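Local coordinates for protein Exo beta-1,2-glucooligosaccharide sophorohydrolase (non-reducing end) (Parabacteroides distasonis ATCC 8503, PDB 5Z06) that hydrolyses linear beta-1,2-glucan and beta-1,2-glucooligosaccharides of four or more units, releasing sophorose from the non-reducing end, at residues A[58-63]-A[160-165]; A[190-195]-A[268-273]; A[282-287]-A[630-635]; A[318-323]-A[369-374]. One frame throughout, in Å; residues are numbered along the deposited sequence.

How the contacts relate
The contacts run through three structural regions of the monomer. Contact 1 comes first along the chain, in the N-terminal beta sandwich with the calcium site; contact 2 follows in a small two-sheet beta domain, about 44 Å from contact 1 between centres. Contacts 3 and 4 belong to the helical part. Contact 3 brings helix 284-297 against helix 624-636, and the chain between its segments contains the whole of contact 4, the two-stranded ribbon 320-322/371-373. These two lie on opposite sides of the chain's centre, about 32 Å apart between centres. Between centres, contact 2 is about 33 Å from contact 3 and about 32 Å from contact 4. None touches another, so they are separate points of packing.

Contact 1. Residues A[58-63]-A[160-165]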
# COMPACT_ATOMS: atom_id res chain seq x y z
N TYR A 58 29.74 -9.70 -14.92
CA TYR A 58 29.84 -9.39 -16.33
C TYR A 58 31.16 -9.82 -16.94
O TYR A 58 32.15 -10.02 -16.26
CB TYR A 58 29.66 -7.88 -16.55
CG TYR A 58 30.68 -7.04 -15.83
CD1 TYR A 58 30.49 -6.66 -14.50
CD2 TYR A 58 31.87 -6.66 -16.47
CE1 TYR A 58 31.43 -5.89 -13.83
CE2 TYR A 58 32.84 -5.89 -15.81
CZ TYR A 58 32.62 -5.52 -14.49
OH TYR A 58 33.56 -4.77 -13.82
N VAL A 59 31.11 -9.94 -18.27
CA VAL A 59 32.27 -10.09 -19.12
C VAL A 59 32.19 -8.98 -20.15
O VAL A 59 31.25 -8.90 -20.94
CB VAL A 59 32.28 -11.47 -19.82
CG1 VAL A 59 33.50 -11.61 -20.72
CG2 VAL A 59 32.26 -12.59 -18.79
N SER A 60 33.18 -8.11 -20.12
CA SER A 60 33.31 -7.06 -21.11
C SER A 60 34.28 -7.61 -22.14
O SER A 60 35.48 -7.63 -21.90
CB SER A 60 33.84 -5.79 -20.45
OG SER A 60 33.09 -5.46 -19.29
N ALA A 61 33.75 -8.11 -23.26
CA ALA A 61 34.57 -8.72 -24.29
C ALA A 61 34.70 -7.79 -25.50
O ALA A 61 33.73 -7.09 -25.86
CB ALA A 61 33.99 -10.06 -24.73
N PRO A 62 35.88 -7.77 -26.13
CA PRO A 62 36.03 -6.95 -27.32
C PRO A 62 34.99 -7.33 -28.34
O PRO A 62 34.74 -8.51 -28.56
CB PRO A 62 37.44 -7.28 -27.83
CG PRO A 62 38.16 -7.91 -26.69
CD PRO A 62 37.13 -8.48 -25.77
N GLY A 63 34.37 -6.33 -28.95
CA GLY A 63 33.33 -6.55 -29.94
C GLY A 63 31.94 -6.83 -29.39
O GLY A 63 30.99 -7.00 -30.15
N LEU A 160 24.86 1.38 -16.19
CA LEU A 160 26.18 0.80 -16.11
C LEU A 160 26.54 0.20 -17.44
O LEU A 160 25.70 -0.40 -18.11
CB LEU A 160 26.26 -0.25 -15.02
CG LEU A 160 25.98 0.30 -13.63
CD1 LEU A 160 25.59 -0.81 -12.67
CD2 LEU A 160 27.18 1.07 -13.09
N ARG A 161 27.80 0.40 -17.81
CA ARG A 161 28.33 -0.04 -19.07
C ARG A 161 29.72 -0.59 -18.85
O ARG A 161 30.32 -0.35 -17.80
CB ARG A 161 28.39 1.13 -20.06
CG ARG A 161 27.17 1.25 -20.95
CD ARG A 161 27.51 1.75 -22.36
NE ARG A 161 26.31 1.81 -23.19
CZ ARG A 161 25.66 0.74 -23.68
NH1 ARG A 161 26.10 -0.51 -23.46
NH2 ARG A 161 24.56 0.93 -24.41
N PRO A 162 30.25 -1.34 -19.83
CA PRO A 162 31.58 -1.90 -19.70
C PRO A 162 32.65 -0.84 -19.42
O PRO A 162 32.54 0.31 -19.89
CB PRO A 162 31.84 -2.53 -21.08
CG PRO A 162 30.51 -2.75 -21.67
CD PRO A 162 29.70 -1.59 -21.18
N GLY A 163 33.65 -1.22 -18.65
CA GLY A 163 34.91 -0.51 -18.65
C GLY A 163 35.73 -1.12 -19.76
O GLY A 163 35.21 -1.41 -20.85
N THR A 164 37.01 -1.35 -19.47
CA THR A 164 37.91 -2.01 -20.39
C THR A 164 37.31 -3.35 -20.78
O THR A 164 37.00 -4.17 -19.92
CB THR A 164 39.29 -2.27 -19.75
OG1 THR A 164 39.77 -1.07 -19.13
CG2 THR A 164 40.29 -2.74 -20.79
N ALA A 165 37.15 -3.57 -22.08
CA ALA A 165 36.80 -4.87 -22.60
C ALA A 165 38.01 -5.82 -22.57
O ALA A 165 38.57 -6.18 -23.60
CB ALA A 165 36.23 -4.74 -24.00
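Ser60 and Ala165 bring the two backbones together, their CA atoms 4.4 Å apart, just after strands 53-59 and 155-161 have ended. The meeting is between loops: in place of a strand-like ladder there is a CA-H...O contact, with Ala165 CA 3.1 Å from Ser60 O and a bent angle of 124° at the hydrogen. The two strands belong to different antiparallel sheets of the N-terminal beta sandwich, 53-59 pairing with strand 169-180, which carries the calcium ligand Asp175, and 155-161 with 65-71 and 104-109. Here, then, the sheets are bridged at their ends. Ser60 turns its side chain into the gap: CB lies 3.6 Å from Thr164 O, and OG, anti to the carbonyl carbon (chi1 -51°), comes 3.7 Å from Pro162 CB. That hydroxyl has its polar partner in Trp66 NE1, on strand 65-71, and Pro162 also leans on Trp66. Farther along, the methyl of Ala165 rests on the peptide joining Ala61 to Pro62, its CB 3.7 Å from Pro62 N, while the Pro62 ring reaches back with CD 3.5 Å from Ala165 O. Ala61 N is hydrogen-bonded to Ser31 OG.

Contact 2. Residues A[190-195]-A[268-273]; sequences LNAPVL and ESNDSQ
Leu195 lies against Ser272 along most of its length. Its CB is 3.7 Å from Ser272 CB, and CG passes 4.1 Å from Ser272 OG. At the tip, CD2 sits 3.4 Å from that same OG and equally near Gln273 O. With CG anti to the backbone N (chi1 -166°), the chain is carried down beside the serine. Ser272 OG is not left to the leucine: it bonds to Gln273 O and to Val259 N. The backbone of Leu195 is tied as well, since Gln273 NE2 donates to Leu195 O at 3.0 Å, almost straight at 173° and with Leu195 O in the plane of the Gln273 amide, while one water accepts from both Leu195 N and Gln273 N. Farther back, Ala192 N donates to Asn270 OD1 over 3.2 Å in a more bent bond, 139°. Ser269 CB presses to 3.2 Å from Leu190 O, and its OG gives its proton to Asn270 O while meeting Ala261 N. Were Ser269 an alanine, Asn270 O and Ala261 N would probably lose the hydroxyl they share. Segment 190-195 runs into strand 194-200 at the edge of a three-stranded sheet, and 268-273 lies in the loop between strands 254-262 and 275-278 of a four-stranded one; these sheets are consistent with a fibronectin type III-like sandwich, whose core Leu195 enters at Val259, Ile207 and Trp209.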
# COMPACT_ATOMS: atom_id res chain seq x y z
N LEU A 190 23.44 10.18 18.96
CA LEU A 190 22.96 9.00 18.26
C LEU A 190 22.65 7.90 19.27
O LEU A 190 23.50 7.09 19.64
CB LEU A 190 24.00 8.54 17.23
CG LEU A 190 23.56 7.48 16.21
CD1 LEU A 190 22.48 7.98 15.27
CD2 LEU A 190 24.76 7.00 15.41
N ASN A 191 21.41 7.88 19.71
CA ASN A 191 20.97 7.01 20.78
C ASN A 191 20.28 5.79 20.22
O ASN A 191 19.67 5.84 19.14
CB ASN A 191 20.00 7.76 21.70
CG ASN A 191 20.57 9.10 22.14
OD1 ASN A 191 19.94 10.15 21.98
ND2 ASN A 191 21.80 9.07 22.62
N ALA A 192 20.41 4.68 20.94
CA ALA A 192 19.66 3.49 20.66
C ALA A 192 18.18 3.81 20.80
O ALA A 192 17.79 4.54 21.73
CB ALA A 192 20.04 2.38 21.65
N PRO A 193 17.36 3.28 19.88
CA PRO A 193 15.95 3.33 20.18
C PRO A 193 15.64 2.43 21.37
O PRO A 193 16.37 1.46 21.62
CB PRO A 193 15.31 2.78 18.90
CG PRO A 193 16.35 1.90 18.31
CD PRO A 193 17.64 2.56 18.63
N VAL A 194 14.59 2.77 22.10
CA VAL A 194 14.04 1.86 23.10
C VAL A 194 13.34 0.74 22.34
O VAL A 194 12.30 0.98 21.73
CB VAL A 194 13.05 2.57 24.05
CG1 VAL A 194 12.43 1.57 25.04
CG2 VAL A 194 13.76 3.68 24.82
N LEU A 195 13.92 -0.46 22.35
CA LEU A 195 13.29 -1.67 21.81
C LEU A 195 12.32 -2.25 22.83
O LEU A 195 12.71 -2.68 23.93
CB LEU A 195 14.35 -2.69 21.44
CG LEU A 195 14.00 -3.89 20.57
CD1 LEU A 195 13.32 -3.46 19.28
CD2 LEU A 195 15.27 -4.66 20.26
N GLU A 268 27.10 4.41 14.25
CA GLU A 268 26.11 3.53 14.81
C GLU A 268 25.94 3.85 16.29
O GLU A 268 26.91 3.96 17.02
CB GLU A 268 26.56 2.08 14.61
CG GLU A 268 25.54 1.02 14.99
CD GLU A 268 25.58 -0.22 14.11
OE1 GLU A 268 26.53 -0.44 13.32
OE2 GLU A 268 24.63 -1.01 14.20
N SER A 269 24.70 3.97 16.72
CA SER A 269 24.40 4.10 18.13
C SER A 269 24.88 2.88 18.89
O SER A 269 25.29 1.86 18.32
CB SER A 269 22.89 4.21 18.36
OG SER A 269 22.28 2.93 18.21
N ASN A 270 24.77 2.99 20.20
CA ASN A 270 24.88 1.81 21.04
C ASN A 270 23.69 0.89 20.76
O ASN A 270 22.75 1.25 20.05
CB ASN A 270 25.00 2.19 22.52
CG ASN A 270 23.79 2.93 23.05
OD1 ASN A 270 23.15 3.69 22.33
ND2 ASN A 270 23.48 2.72 24.33
N ASP A 271 23.77 -0.31 21.32
CA ASP A 271 22.70 -1.30 21.22
C ASP A 271 21.48 -0.89 22.03
O ASP A 271 21.60 -0.31 23.10
CB ASP A 271 23.18 -2.65 21.76
CG ASP A 271 24.16 -3.32 20.86
OD1 ASP A 271 24.41 -2.81 19.75
OD2 ASP A 271 24.69 -4.38 21.25
N SER A 272 20.30 -1.24 21.51
CA SER A 272 19.08 -1.24 22.30
C SER A 272 19.19 -2.37 23.33
O SER A 272 20.11 -3.19 23.24
CB SER A 272 17.86 -1.49 21.40
OG SER A 272 17.97 -2.73 20.72
N GLN A 273 18.25 -2.46 24.26
CA GLN A 273 18.16 -3.69 25.04
C GLN A 273 17.87 -4.84 24.06
O GLN A 273 17.40 -4.63 22.93
CB GLN A 273 17.12 -3.61 26.19
CG GLN A 273 15.65 -3.52 25.77
CD GLN A 273 14.67 -4.10 26.80
OE1 GLN A 273 15.06 -4.60 27.87
NE2 GLN A 273 13.37 -4.05 26.47
O HOH W 1 16.07 -0.61 24.45

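Contact 3. Residues A[282-287]-A[630-635]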
# COMPACT_ATOMS: atom_id res chain seq x y z
N MET A 282 0.32 -21.83 15.06
CA MET A 282 -0.86 -21.00 15.18
C MET A 282 -2.06 -21.68 14.53
O MET A 282 -1.98 -22.26 13.47
CB MET A 282 -0.59 -19.63 14.57
CG MET A 282 0.23 -18.73 15.46
SD MET A 282 0.70 -17.17 14.68
CE MET A 282 -0.87 -16.33 14.64
N THR A 283 -3.18 -21.60 15.23
CA THR A 283 -4.46 -21.98 14.68
C THR A 283 -4.91 -20.88 13.70
O THR A 283 -4.34 -19.77 13.66
CB THR A 283 -5.53 -22.03 15.79
OG1 THR A 283 -5.66 -20.71 16.33
CG2 THR A 283 -5.20 -23.10 16.90
N ASP A 284 -5.96 -21.19 12.96
CA ASP A 284 -6.58 -20.19 12.10
C ASP A 284 -7.06 -18.99 12.89
O ASP A 284 -6.96 -17.86 12.40
CB ASP A 284 -7.75 -20.79 11.36
CG ASP A 284 -7.34 -21.78 10.30
OD1 ASP A 284 -6.14 -21.80 9.91
OD2 ASP A 284 -8.24 -22.55 9.87
N GLU A 285 -7.59 -19.22 14.09
CA GLU A 285 -8.06 -18.14 14.95
C GLU A 285 -6.93 -17.18 15.26
O GLU A 285 -7.08 -15.98 15.12
CB GLU A 285 -8.67 -18.67 16.26
CG GLU A 285 -10.03 -19.33 16.08
CD GLU A 285 -11.11 -18.34 15.73
OE1 GLU A 285 -11.40 -17.45 16.55
OE2 GLU A 285 -11.68 -18.45 14.61
N GLN A 286 -5.80 -17.74 15.67
CA GLN A 286 -4.60 -16.95 15.93
C GLN A 286 -4.14 -16.22 14.69
O GLN A 286 -3.71 -15.05 14.76
CB GLN A 286 -3.49 -17.83 16.52
CG GLN A 286 -3.78 -18.25 17.96
CD GLN A 286 -2.79 -19.28 18.49
OE1 GLN A 286 -2.64 -20.36 17.92
NE2 GLN A 286 -2.12 -18.97 19.60
N LEU A 287 -4.20 -16.90 13.55
CA LEU A 287 -3.86 -16.24 12.29
C LEU A 287 -4.77 -15.06 11.98
O LEU A 287 -4.29 -14.01 11.60
CB LEU A 287 -3.87 -17.22 11.14
CG LEU A 287 -2.72 -18.23 11.12
CD1 LEU A 287 -3.04 -19.24 10.02
CD2 LEU A 287 -1.37 -17.58 10.92
N ALA A 630 -6.21 -18.41 1.35
CA ALA A 630 -5.36 -17.32 0.90
C ALA A 630 -4.49 -16.82 2.02
O ALA A 630 -3.28 -16.71 1.88
CB ALA A 630 -6.21 -16.19 0.36
N LEU A 631 -5.12 -16.53 3.14
CA LEU A 631 -4.40 -16.05 4.31
C LEU A 631 -3.25 -16.98 4.68
O LEU A 631 -2.12 -16.54 4.85
CB LEU A 631 -5.37 -15.93 5.47
CG LEU A 631 -4.90 -15.15 6.67
CD1 LEU A 631 -6.12 -14.76 7.50
CD2 LEU A 631 -3.88 -15.90 7.52
N ARG A 632 -3.55 -18.27 4.80
CA ARG A 632 -2.55 -19.26 5.17
C ARG A 632 -1.40 -19.33 4.19
O ARG A 632 -0.25 -19.43 4.60
CB ARG A 632 -3.18 -20.62 5.23
CG ARG A 632 -4.07 -20.86 6.43
CD ARG A 632 -4.45 -22.32 6.43
NE ARG A 632 -5.74 -22.54 7.05
CZ ARG A 632 -6.84 -22.95 6.42
NH1 ARG A 632 -6.85 -23.21 5.11
NH2 ARG A 632 -7.95 -23.10 7.14
N ASN A 633 -1.73 -19.29 2.90
CA ASN A 633 -0.77 -19.30 1.83
C ASN A 633 0.09 -18.04 1.86
O ASN A 633 1.32 -18.11 1.87
CB ASN A 633 -1.51 -19.36 0.50
CG ASN A 633 -0.58 -19.45 -0.68
OD1 ASN A 633 0.45 -20.13 -0.60
ND2 ASN A 633 -0.95 -18.81 -1.80
N TYR A 634 -0.57 -16.88 1.87
CA TYR A 634 0.14 -15.61 1.86
C TYR A 634 1.14 -15.50 3.01
O TYR A 634 2.28 -15.05 2.82
CB TYR A 634 -0.85 -14.44 1.94
CG TYR A 634 -1.75 -14.28 0.75
CD1 TYR A 634 -1.44 -14.84 -0.48
CD2 TYR A 634 -2.91 -13.52 0.86
CE1 TYR A 634 -2.28 -14.68 -1.56
CE2 TYR A 634 -3.73 -13.33 -0.23
CZ TYR A 634 -3.42 -13.93 -1.43
OH TYR A 634 -4.23 -13.77 -2.51
N TYR A 635 0.70 -15.90 4.19
CA TYR A 635 1.54 -15.89 5.36
C TYR A 635 2.59 -17.00 5.32
O TYR A 635 3.78 -16.71 5.36
CB TYR A 635 0.71 -16.00 6.61
CG TYR A 635 1.53 -15.88 7.85
CD1 TYR A 635 2.21 -14.70 8.15
CD2 TYR A 635 1.66 -16.95 8.73
CE1 TYR A 635 2.99 -14.60 9.29
CE2 TYR A 635 2.45 -16.85 9.86
CZ TYR A 635 3.11 -15.67 10.14
OH TYR A 635 3.88 -15.59 11.27
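Arg632 offers the side of its guanidinium to the carboxylate of Asp284, a two-nitrogen grip in which NE meets OD1 at 3.0 Å and NH2 meets OD2 at 2.8 Å. Both bonds run at 171° and lie close to the guanidinium plane. The carboxylate is met on its syn sides but is rolled, its plane 35° from that of the guanidinium. The other flat group, the Tyr635 ring, meets Trp643 edge-to-face and receives Leu287 obliquely, Leu287 CD2 lying 3.8 Å from Tyr635 CD2. Leu287 packs with its other parts too, CB lying 3.9 Å from Leu631 CD2 and CD1 beside Arg632 CG, so an apolar patch backs the salt bridge. Arg632 reaches the acid with its chain extended from CG to NE. A methionine in its place would probably leave the Asp284 carboxylate without its countercharge and free to turn. Asp284 opens its helix, where its charge would probably suit the helix dipole; Thr283, the N-cap residue just before it, forms a capping box with Gln286, Gln286 N donating to Thr283 OG1 and Thr283 N to Gln286 OE1. Helices 284-297 and 624-636 meet in the helical domain of this glucoamylase-like family, Leu631 packing on Leu288 and Val291. Tyr635 OH bonds to His204 and Arg203 N, and Met282 N to Glu202, tying helix 624-636 and the lead-in to helix 284-297 to residues 202-204, where strand 204-210 begins.

Contact 4. Residues A[318-323]-A[369-374]; sequences NDMIAT and SHFIDG
Thr323 and Ile372 make the tight end of this contact: Thr323 CG2 is only 3.3 Å from Ile372 CD1, closer than methyls usually come, the two chains meeting at about a right angle. Ile321 lies alongside Ile372, pointing the same way, with CD1 4.0 Å from Ile372 CB. Strands 320-322 and 371-373 pair as a short antiparallel ribbon. Ile321 and Ile372 form the hydrogen-bonded pair, Ile321 N giving to Ile372 O at 2.8 Å and Ile372 N giving back to Ile321 O; Thr323 N to His370 O and Gly374 N to Asp319 O extend the ladder at its two ends. The opposite face carries Met320, Ala322, Phe371 and Asp373. Met320 SD stands 4.5 Å from the centre of the Phe371 ring, 38° off its normal, an oblique Met-aromatic contact, and the chain bends at chi3 (75°) to bring CE to 3.7 Å from Phe371 CD1. The Ala322 methyl adds itself beside Phe371 CE1. The Asp319-Asp373 end is looser and partly exposed: Asp319 CB meets Asp373 OD1 at 3.5 Å, but the carboxylate oxygens Asp319 OD2 and Asp373 OD1 stay 4.4 Å apart, where like charges probably repel, and Asp373 OD1 bonds to Thr375 OG1. Helices 323-338 and 344-360 lie between the strands along the chain, probably within an (alpha/alpha)6 barrel, consistent with the six-hairpin clan; strand 320-322 feeds straight into the first. Phe382 and Phe383 meet the Phe371 ring edge-to-face, while Glu394, from helix 392-408, touches Thr323 and His370.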
# COMPACT_ATOMS: atom_id res chain seq x y z
N ASN A 318 4.02 11.92 4.39
CA ASN A 318 4.04 11.83 5.82
C ASN A 318 2.75 12.42 6.42
O ASN A 318 2.24 11.94 7.45
CB ASN A 318 5.29 12.54 6.34
CG ASN A 318 5.40 12.49 7.84
OD1 ASN A 318 5.51 13.54 8.51
ND2 ASN A 318 5.34 11.29 8.40
N ASP A 319 2.22 13.46 5.79
CA ASP A 319 1.15 14.26 6.39
C ASP A 319 -0.21 14.06 5.77
O ASP A 319 -1.21 14.46 6.35
CB ASP A 319 1.49 15.75 6.31
CG ASP A 319 2.78 16.09 7.04
OD1 ASP A 319 3.19 15.36 7.97
OD2 ASP A 319 3.38 17.11 6.68
N MET A 320 -0.25 13.44 4.60
CA MET A 320 -1.48 13.38 3.87
C MET A 320 -2.27 12.17 4.28
O MET A 320 -1.80 11.04 4.15
CB MET A 320 -1.19 13.33 2.37
CG MET A 320 -2.41 13.46 1.52
SD MET A 320 -1.92 13.33 -0.20
CE MET A 320 -1.62 11.56 -0.34
N ILE A 321 -3.49 12.41 4.74
CA ILE A 321 -4.44 11.35 5.03
C ILE A 321 -5.45 11.21 3.93
O ILE A 321 -5.73 12.14 3.18
CB ILE A 321 -5.09 11.48 6.42
CG1 ILE A 321 -5.97 12.72 6.57
CG2 ILE A 321 -4.02 11.43 7.48
CD1 ILE A 321 -7.44 12.47 6.34
N ALA A 322 -5.91 9.98 3.76
CA ALA A 322 -6.93 9.65 2.77
C ALA A 322 -8.20 9.43 3.59
O ALA A 322 -8.21 8.66 4.53
CB ALA A 322 -6.55 8.39 2.02
N THR A 323 -9.25 10.16 3.23
CA THR A 323 -10.45 10.15 4.03
C THR A 323 -11.24 8.87 3.91
O THR A 323 -11.81 8.43 4.89
CB THR A 323 -11.34 11.33 3.63
OG1 THR A 323 -11.49 11.31 2.22
CG2 THR A 323 -10.67 12.61 4.07
N SER A 369 -12.77 16.25 1.25
CA SER A 369 -11.94 15.85 0.13
C SER A 369 -11.35 14.46 0.38
O SER A 369 -11.37 13.93 1.49
CB SER A 369 -10.78 16.83 -0.02
OG SER A 369 -10.02 16.89 1.17
N HIS A 370 -10.81 13.90 -0.69
CA HIS A 370 -10.15 12.62 -0.67
C HIS A 370 -8.95 12.69 0.24
O HIS A 370 -8.74 11.81 1.06
CB HIS A 370 -9.69 12.29 -2.07
CG HIS A 370 -9.24 10.88 -2.25
ND1 HIS A 370 -9.29 10.26 -3.49
CD2 HIS A 370 -8.73 9.96 -1.39
CE1 HIS A 370 -8.82 9.03 -3.37
NE2 HIS A 370 -8.49 8.82 -2.11
N PHE A 371 -8.15 13.73 0.05
CA PHE A 371 -6.92 13.89 0.76
C PHE A 371 -6.93 15.16 1.56
O PHE A 371 -7.39 16.20 1.09
CB PHE A 371 -5.78 13.88 -0.20
CG PHE A 371 -5.72 12.64 -1.01
CD1 PHE A 371 -5.28 11.45 -0.42
CD2 PHE A 371 -6.12 12.62 -2.34
CE1 PHE A 371 -5.23 10.28 -1.16
CE2 PHE A 371 -6.05 11.46 -3.08
CZ PHE A 371 -5.59 10.28 -2.50
N ILE A 372 -6.45 15.05 2.79
CA ILE A 372 -6.31 16.17 3.68
C ILE A 372 -4.92 16.10 4.30
O ILE A 372 -4.38 15.02 4.56
CB ILE A 372 -7.37 16.15 4.78
CG1 ILE A 372 -8.75 15.83 4.20
CG2 ILE A 372 -7.36 17.48 5.52
CD1 ILE A 372 -9.86 15.64 5.23
N ASP A 373 -4.33 17.27 4.52
CA ASP A 373 -3.08 17.35 5.24
C ASP A 373 -3.47 17.27 6.70
O ASP A 373 -4.15 18.14 7.23
CB ASP A 373 -2.33 18.65 4.88
CG ASP A 373 -0.97 18.75 5.54
OD1 ASP A 373 -0.82 18.34 6.70
OD2 ASP A 373 -0.05 19.26 4.89
N GLY A 374 -3.05 16.18 7.35
CA GLY A 374 -3.38 15.90 8.73
C GLY A 374 -2.89 16.93 9.72
O GLY A 374 -3.45 17.05 10.79